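Local coordinates for petrobactin biosynthesis protein AsbB (Bacillus anthracis, PDB 3TO3) that catalyses the ATP-dependent condensation of spermidine with citryl-spermidine intermediates in the biosynthesis of the siderophore petrobactin, at residues 436-441 with 510-515; 442-447 with 456-461. One frame throughout, in Å; residues are numbered along the deposited sequence.

Contact 1: residues 436-441 with 510-515; sequences LESHGQ and DALFLF. With ATP (adenosine-5'-triphosphate), chain E.
Ser-438 and His-439 meet Leu-512 and Ala-511 in a van der Waals contact between a loop and a helix. Ser-438 lies against Leu-512, its CB 3.8 Å from Leu-512 CD1 and its OG 3.6 Å from Leu-512 CB. In the conformer described, one of two modelled, the imidazole of His-439 meets the methyl group of Ala-511 obliquely, NE2 lying 3.6 Å from Ala-511 CB. There CG is anti to its own carbonyl carbon (chi1 -60°), and the ring reaches the helix although its CB does not point there.

Polar bonds do not cross between the segments. OG of Ser-438 turns back to its own segment in a weak hydrogen bond to Leu-436 O, at 3.4 Å. The serine carbonyl is taken by the side chain of Asn-516, directly after Phe-515 in the helix.

The adenine of ATP lies beside Gly-440 and Gln-441, with Gly-440 N 3.6 Å from ATP N1. Gln-441 also belongs to the magnesium site.

The loop 436-441 leads from strand 434-435 to strand 443-448 and passes beside helix 502-528 at Ser-438 and His-439. Helix 410-432 packs against both segments, through Val-425 to Ser-438 and Ile-422 to Leu-512, while strand 566-570 touches Asp-510 and Leu-514.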
loop_
_atom_site.group_PDB
_atom_site.type_symbol
_atom_site.label_atom_id
_atom_site.label_comp_id
_atom_site.label_asym_id
_atom_site.label_seq_id
_atom_site.Cartn_x
_atom_site.Cartn_y
_atom_site.Cartn_z
ATOM N N LEU B 436 9.396 5.592 -32.655
ATOM C CA LEU B 436 8.445 6.033 -31.661
ATOM C C LEU B 436 7.872 4.765 -31.099
ATOM O O LEU B 436 7.798 3.758 -31.810
ATOM C CB LEU B 436 7.351 6.870 -32.319
ATOM C CG LEU B 436 7.965 8.079 -33.045
ATOM C CD1 LEU B 436 6.923 8.868 -33.795
ATOM C CD2 LEU B 436 8.696 8.954 -32.038
ATOM N N GLU B 437 7.452 4.806 -29.841
ATOM C CA GLU B 437 6.835 3.638 -29.269
ATOM C C GLU B 437 5.433 3.636 -29.880
ATOM O O GLU B 437 4.612 4.522 -29.691
ATOM C CB GLU B 437 6.748 3.798 -27.768
ATOM C CG GLU B 437 6.735 2.509 -26.986
ATOM C CD GLU B 437 6.390 2.742 -25.511
ATOM O OE1 GLU B 437 6.262 1.743 -24.770
ATOM O OE2 GLU B 437 6.239 3.921 -25.099
ATOM N N SER B 438 5.224 2.588 -30.642
ATOM C CA SER B 438 4.138 2.370 -31.582
ATOM C C SER B 438 2.973 1.516 -31.079
ATOM O O SER B 438 2.265 0.920 -31.888
ATOM C CB SER B 438 4.638 1.998 -32.980
ATOM O OG SER B 438 5.844 1.242 -32.918
ATOM N N HIS B 439 2.861 1.334 -29.769
ATOM C CA HIS B 439 1.780 0.498 -29.258
ATOM C C HIS B 439 0.432 1.195 -29.523
ATOM O O HIS B 439 0.379 2.317 -30.048
ATOM C CB HIS B 439 1.932 0.245 -27.756
ATOM C CG HIS B 439 3.204 -0.455 -27.354
ATOM N ND1 HIS B 439 4.129 0.119 -26.508
ATOM C CD2 HIS B 439 3.670 -1.700 -27.622
ATOM C CE1 HIS B 439 5.122 -0.729 -26.291
ATOM N NE2 HIS B 439 4.865 -1.844 -26.949
ATOM N N GLY B 440 -0.662 0.537 -29.157
ATOM C CA GLY B 440 -1.985 1.034 -29.491
ATOM C C GLY B 440 -2.414 2.348 -28.858
ATOM O O GLY B 440 -3.176 3.111 -29.465
ATOM N N GLN B 441 -1.928 2.619 -27.652
ATOM C CA GLN B 441 -2.386 3.775 -26.901
ATOM C C GLN B 441 -1.609 5.046 -27.275
ATOM O O GLN B 441 -1.957 6.145 -26.837
ATOM C CB GLN B 441 -2.294 3.490 -25.394
ATOM C CG GLN B 441 -3.447 4.086 -24.564
ATOM C CD GLN B 441 -3.072 5.403 -23.863
ATOM O OE1 GLN B 441 -1.891 5.673 -23.619
ATOM N NE2 GLN B 441 -4.082 6.222 -23.539
ATOM N N ASP B 510 7.774 -5.923 -32.762
ATOM C CA ASP B 510 7.266 -6.131 -31.412
ATOM C C ASP B 510 6.231 -5.098 -30.977
ATOM O O ASP B 510 5.177 -5.432 -30.480
ATOM C CB ASP B 510 8.448 -6.102 -30.437
ATOM C CG ASP B 510 8.264 -7.016 -29.249
ATOM O OD1 ASP B 510 7.675 -8.091 -29.414
ATOM O OD2 ASP B 510 8.739 -6.675 -28.145
ATOM N N ALA B 511 6.514 -3.829 -31.158
ATOM C CA ALA B 511 5.595 -2.849 -30.624
ATOM C C ALA B 511 4.446 -2.572 -31.611
ATOM O O ALA B 511 3.270 -2.769 -31.289
ATOM C CB ALA B 511 6.308 -1.598 -30.203
ATOM N N LEU B 512 4.785 -2.084 -32.795
ATOM C CA LEU B 512 3.763 -1.806 -33.804
ATOM C C LEU B 512 2.882 -3.015 -34.162
ATOM O O LEU B 512 1.657 -2.884 -34.229
ATOM C CB LEU B 512 4.394 -1.226 -35.075
ATOM C CG LEU B 512 3.416 -0.763 -36.161
ATOM C CD1 LEU B 512 2.481 0.400 -35.700
ATOM C CD2 LEU B 512 4.201 -0.368 -37.424
ATOM N N PHE B 513 3.503 -4.172 -34.390
ATOM C CA PHE B 513 2.816 -5.325 -34.992
ATOM C C PHE B 513 2.344 -6.331 -33.966
ATOM O O PHE B 513 1.166 -6.429 -33.723
ATOM C CB PHE B 513 3.678 -6.001 -36.064
ATOM C CG PHE B 513 3.745 -5.222 -37.357
ATOM C CD1 PHE B 513 2.660 -4.484 -37.787
ATOM C CD2 PHE B 513 4.890 -5.206 -38.118
ATOM C CE1 PHE B 513 2.702 -3.762 -38.964
ATOM C CE2 PHE B 513 4.946 -4.481 -39.280
ATOM C CZ PHE B 513 3.848 -3.751 -39.710
ATOM N N LEU B 514 3.276 -7.034 -33.340
ATOM C CA LEU B 514 2.950 -8.073 -32.391
ATOM C C LEU B 514 1.958 -7.622 -31.302
ATOM O O LEU B 514 0.945 -8.265 -31.115
ATOM C CB LEU B 514 4.240 -8.670 -31.793
ATOM C CG LEU B 514 4.124 -9.960 -30.968
ATOM C CD1 LEU B 514 5.484 -10.645 -30.793
ATOM C CD2 LEU B 514 3.541 -9.657 -29.611
ATOM N N PHE B 515 2.227 -6.534 -30.589
ATOM C CA PHE B 515 1.331 -6.127 -29.482
ATOM C C PHE B 515 0.211 -5.172 -29.871
ATOM O O PHE B 515 -0.587 -4.799 -29.027
ATOM C CB PHE B 515 2.102 -5.488 -28.303
ATOM C CG PHE B 515 2.995 -6.446 -27.582
ATOM C CD1 PHE B 515 2.467 -7.567 -26.951
ATOM C CD2 PHE B 515 4.384 -6.238 -27.547
ATOM C CE1 PHE B 515 3.306 -8.474 -26.296
ATOM C CE2 PHE B 515 5.235 -7.135 -26.887
ATOM C CZ PHE B 515 4.700 -8.254 -26.264
HETATM P PB ATP E . 0.505 7.164 -20.463
HETATM O O1B ATP E . 0.026 7.862 -19.215
HETATM O O2B ATP E . 2.008 7.075 -20.445
HETATM O O3B ATP E . -0.004 7.944 -21.731
HETATM P PA ATP E . 0.190 4.642 -19.497
HETATM O O1A ATP E . 0.520 5.318 -18.181
HETATM O O2A ATP E . 1.311 3.735 -19.990
HETATM O O3A ATP E . -0.094 5.724 -20.577
HETATM O "O5'" ATP E . -1.113 3.795 -19.265
HETATM C "C5'" ATP E . -2.006 3.573 -20.292
HETATM C "C4'" ATP E . -2.928 2.503 -20.118
HETATM O "O4'" ATP E . -3.461 2.093 -21.424
HETATM C "C3'" ATP E . -2.248 1.311 -19.561
HETATM O "O3'" ATP E . -2.826 0.956 -18.365
HETATM C "C2'" ATP E . -2.433 0.259 -20.576
HETATM O "O2'" ATP E . -2.617 -0.960 -19.989
HETATM C "C1'" ATP E . -3.659 0.719 -21.287
HETATM N N9 ATP E . -3.927 0.077 -22.547
HETATM C C8 ATP E . -5.109 -0.473 -22.875
HETATM N N7 ATP E . -5.001 -0.971 -24.114
HETATM C C5 ATP E . -3.756 -0.736 -24.585
HETATM C C6 ATP E . -3.116 -1.029 -25.798
HETATM N N6 ATP E . -3.834 -1.728 -26.827
HETATM N N1 ATP E . -1.829 -0.649 -25.971
HETATM C C2 ATP E . -1.169 0.004 -24.992
HETATM N N3 ATP E . -1.759 0.299 -23.811
HETATM C C4 ATP E . -3.050 -0.057 -23.578
#

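Contact 2: residues 442-447 with 456-461; sequences NMILVH and ALKDFH. With ATP (adenosine-5'-triphosphate), chain E.
Selenomethionine Met-443 and Leu-457 lie side by side and point the same way on one face of an antiparallel strand pair, CG of the former 3.7 Å from CD2 of the latter. On the other face Ile-444 lies beside Ala-456, their CB atoms 3.9 Å apart. CD1 of the isoleucine extends to Lys-458, whose chain crosses it at about a right angle, with CD 4.1 Å away. The first torsion of Lys-458 (chi1 55°) sets CG between the backbone N and the carbonyl carbon, and a bend at chi4 brings NZ round to a hydrogen bond with Gln-441 O and a salt bridge with OD2 of Asp-459.

This is the open end of the beta hairpin of strands 443-448 and 451-457, in the mixed sheet that adjoins the ATP site. Ile-444 and Ala-456 are a hydrogen-bonded pair, linked both ways by bonds in the carbonyl planes, Ile-444 N to Ala-456 O being 2.8 Å; Met-443 and Leu-457 are a non-hydrogen-bonded pair. Lys-458 N continues the pattern to Asn-442 O at 2.9 Å, tilted from the carbonyl plane.

Past the strands, the Asn-442 and Asp-459 side chains cross steeply, and both residues belong to the magnesium site. Asp-459 is also part of the ATP pocket, and its OD1 makes salt bridges with Arg-371 and Lys-299.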
loop_
_atom_site.group_PDB
_atom_site.type_symbol
_atom_site.label_atom_id
_atom_site.label_comp_id
_atom_site.label_asym_id
_atom_site.label_seq_id
_atom_site.Cartn_x
_atom_site.Cartn_y
_atom_site.Cartn_z
ATOM N N ASN B 442 -0.565 4.898 -28.090
ATOM C CA ASN B 442 0.223 6.038 -28.551
ATOM C C ASN B 442 -0.240 6.618 -29.878
ATOM O O ASN B 442 0.379 7.550 -30.411
ATOM C CB ASN B 442 1.690 5.651 -28.692
ATOM C CG ASN B 442 2.326 5.359 -27.362
ATOM O OD1 ASN B 442 3.320 4.632 -27.275
ATOM N ND2 ASN B 442 1.725 5.898 -26.298
HETATM N N MSE B 443 -1.305 6.045 -30.425
HETATM C CA MSE B 443 -1.670 6.321 -31.792
HETATM C C MSE B 443 -3.143 6.658 -31.861
HETATM O O MSE B 443 -3.975 6.039 -31.200
HETATM C CB MSE B 443 -1.371 5.109 -32.676
HETATM C CG MSE B 443 0.106 4.813 -32.853
HETATM SE SE MSE B 443 0.489 3.120 -33.830
HETATM C CE MSE B 443 -0.208 3.560 -35.591
ATOM N N ILE B 444 -3.453 7.642 -32.680
ATOM C CA ILE B 444 -4.816 8.084 -32.882
ATOM C C ILE B 444 -5.135 8.082 -34.360
ATOM O O ILE B 444 -4.463 8.756 -35.132
ATOM C CB ILE B 444 -5.007 9.491 -32.296
ATOM C CG1 ILE B 444 -4.680 9.447 -30.801
ATOM C CG2 ILE B 444 -6.430 9.972 -32.547
ATOM C CD1 ILE B 444 -4.850 10.749 -30.088
ATOM N N LEU B 445 -6.144 7.317 -34.777
ATOM C CA LEU B 445 -6.549 7.374 -36.188
ATOM C C LEU B 445 -7.461 8.549 -36.426
ATOM O O LEU B 445 -8.466 8.699 -35.737
ATOM C CB LEU B 445 -7.245 6.097 -36.652
ATOM C CG LEU B 445 -7.724 6.104 -38.109
ATOM C CD1 LEU B 445 -6.540 6.036 -39.066
ATOM C CD2 LEU B 445 -8.658 4.914 -38.349
ATOM N N VAL B 446 -7.093 9.403 -37.375
ATOM C CA VAL B 446 -7.997 10.440 -37.839
ATOM C C VAL B 446 -8.728 9.924 -39.078
ATOM O O VAL B 446 -8.114 9.370 -39.992
ATOM C CB VAL B 446 -7.248 11.711 -38.188
ATOM C CG1 VAL B 446 -8.226 12.790 -38.678
ATOM C CG2 VAL B 446 -6.491 12.188 -36.979
ATOM N N HIS B 447 -10.045 10.070 -39.094
ATOM C CA HIS B 447 -10.839 9.438 -40.136
ATOM C C HIS B 447 -11.966 10.357 -40.576
ATOM O O HIS B 447 -12.305 11.333 -39.890
ATOM C CB HIS B 447 -11.418 8.115 -39.622
ATOM C CG HIS B 447 -12.453 8.294 -38.552
ATOM N ND1 HIS B 447 -13.765 8.612 -38.835
ATOM C CD2 HIS B 447 -12.368 8.216 -37.200
ATOM C CE1 HIS B 447 -14.443 8.726 -37.704
ATOM N NE2 HIS B 447 -13.617 8.499 -36.698
ATOM N N ALA B 456 -2.124 10.313 -35.821
ATOM C CA ALA B 456 -1.610 11.275 -34.848
ATOM C C ALA B 456 -0.895 10.477 -33.793
ATOM O O ALA B 456 -1.384 9.432 -33.388
ATOM C CB ALA B 456 -2.724 12.065 -34.226
ATOM N N LEU B 457 0.274 10.943 -33.370
ATOM C CA LEU B 457 1.112 10.173 -32.450
ATOM C C LEU B 457 1.323 10.970 -31.191
ATOM O O LEU B 457 1.336 12.206 -31.220
ATOM C CB LEU B 457 2.448 9.821 -33.097
ATOM C CG LEU B 457 2.314 9.099 -34.441
ATOM C CD1 LEU B 457 3.509 9.381 -35.313
ATOM C CD2 LEU B 457 2.126 7.609 -34.216
ATOM N N LYS B 458 1.438 10.273 -30.075
ATOM C CA LYS B 458 1.630 10.940 -28.791
ATOM C C LYS B 458 2.504 10.080 -27.891
ATOM O O LYS B 458 2.863 8.960 -28.276
ATOM C CB LYS B 458 0.289 11.247 -28.115
ATOM C CG LYS B 458 -0.654 10.035 -27.909
ATOM C CD LYS B 458 -1.929 10.534 -27.191
ATOM C CE LYS B 458 -2.866 9.385 -26.735
ATOM N NZ LYS B 458 -2.261 8.558 -25.632
ATOM N N ASP B 459 2.791 10.608 -26.694
ATOM C CA ASP B 459 3.679 10.005 -25.701
ATOM C C ASP B 459 5.093 9.689 -26.199
ATOM O O ASP B 459 5.448 8.520 -26.368
ATOM C CB ASP B 459 3.037 8.760 -25.073
ATOM C CG ASP B 459 1.943 9.108 -24.074
ATOM O OD1 ASP B 459 2.097 10.103 -23.330
ATOM O OD2 ASP B 459 0.914 8.396 -24.043
ATOM N N PHE B 460 5.859 10.738 -26.489
ATOM C CA PHE B 460 7.297 10.697 -26.848
ATOM C C PHE B 460 8.292 10.658 -25.683
ATOM O O PHE B 460 9.358 10.056 -25.768
ATOM C CB PHE B 460 7.617 11.888 -27.761
ATOM C CG PHE B 460 6.565 12.103 -28.800
ATOM C CD1 PHE B 460 6.155 11.040 -29.587
ATOM C CD2 PHE B 460 5.922 13.328 -28.930
ATOM C CE1 PHE B 460 5.163 11.219 -30.546
ATOM C CE2 PHE B 460 4.917 13.505 -29.869
ATOM C CZ PHE B 460 4.533 12.455 -30.676
ATOM N N HIS B 461 7.950 11.337 -24.602
ATOM C CA HIS B 461 8.938 11.637 -23.612
ATOM C C HIS B 461 9.560 10.377 -22.994
ATOM O O HIS B 461 10.760 10.354 -22.704
ATOM C CB HIS B 461 8.351 12.572 -22.553
ATOM C CG HIS B 461 7.377 11.904 -21.645
ATOM N ND1 HIS B 461 6.062 11.682 -21.999
ATOM C CD2 HIS B 461 7.528 11.385 -20.406
ATOM C CE1 HIS B 461 5.440 11.065 -21.011
ATOM N NE2 HIS B 461 6.310 10.867 -20.034
HETATM P PB ATP E . 0.505 7.164 -20.463
HETATM O O1B ATP E . 0.026 7.862 -19.215
HETATM O O2B ATP E . 2.008 7.075 -20.445
HETATM O O3B ATP E . -0.004 7.944 -21.731
HETATM P PA ATP E . 0.190 4.642 -19.497
HETATM O O1A ATP E . 0.520 5.318 -18.181
HETATM O O2A ATP E . 1.311 3.735 -19.990
HETATM O O3A ATP E . -0.094 5.724 -20.577
HETATM O "O5'" ATP E . -1.113 3.795 -19.265
HETATM C "C5'" ATP E . -2.006 3.573 -20.292
HETATM C "C4'" ATP E . -2.928 2.503 -20.118
HETATM O "O4'" ATP E . -3.461 2.093 -21.424
HETATM C "C3'" ATP E . -2.248 1.311 -19.561
HETATM O "O3'" ATP E . -2.826 0.956 -18.365
HETATM C "C2'" ATP E . -2.433 0.259 -20.576
HETATM O "O2'" ATP E . -2.617 -0.960 -19.989
HETATM C "C1'" ATP E . -3.659 0.719 -21.287
HETATM N N9 ATP E . -3.927 0.077 -22.547
HETATM C C8 ATP E . -5.109 -0.473 -22.875
HETATM N N7 ATP E . -5.001 -0.971 -24.114
HETATM C C5 ATP E . -3.756 -0.736 -24.585
HETATM C C6 ATP E . -3.116 -1.029 -25.798
HETATM N N6 ATP E . -3.834 -1.728 -26.827
HETATM N N1 ATP E . -1.829 -0.649 -25.971
HETATM C C2 ATP E . -1.169 0.004 -24.992
HETATM N N3 ATP E . -1.759 0.299 -23.811
HETATM C C4 ATP E . -3.050 -0.057 -23.578
#

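Contacts 1 and 2 have centres 11 Å apart. Their first segments are consecutive, and contact 2 is nested inside the loop closed by contact 1: loop 436-441 runs into 442-447, the hairpin returns through 456-461, and helix 502-528 comes back to the loop with 510-515. They also touch, through Leu-436 CD1 packed on Leu-457 CD1 at 3.8 Å. The magnesium site draws Gln-441 from the first contact and Asn-442 and Asp-459 from the second. The loop lies beside the adenine and the hairpin end near the phosphates, so the two probably help to shape the nucleotide and metal site.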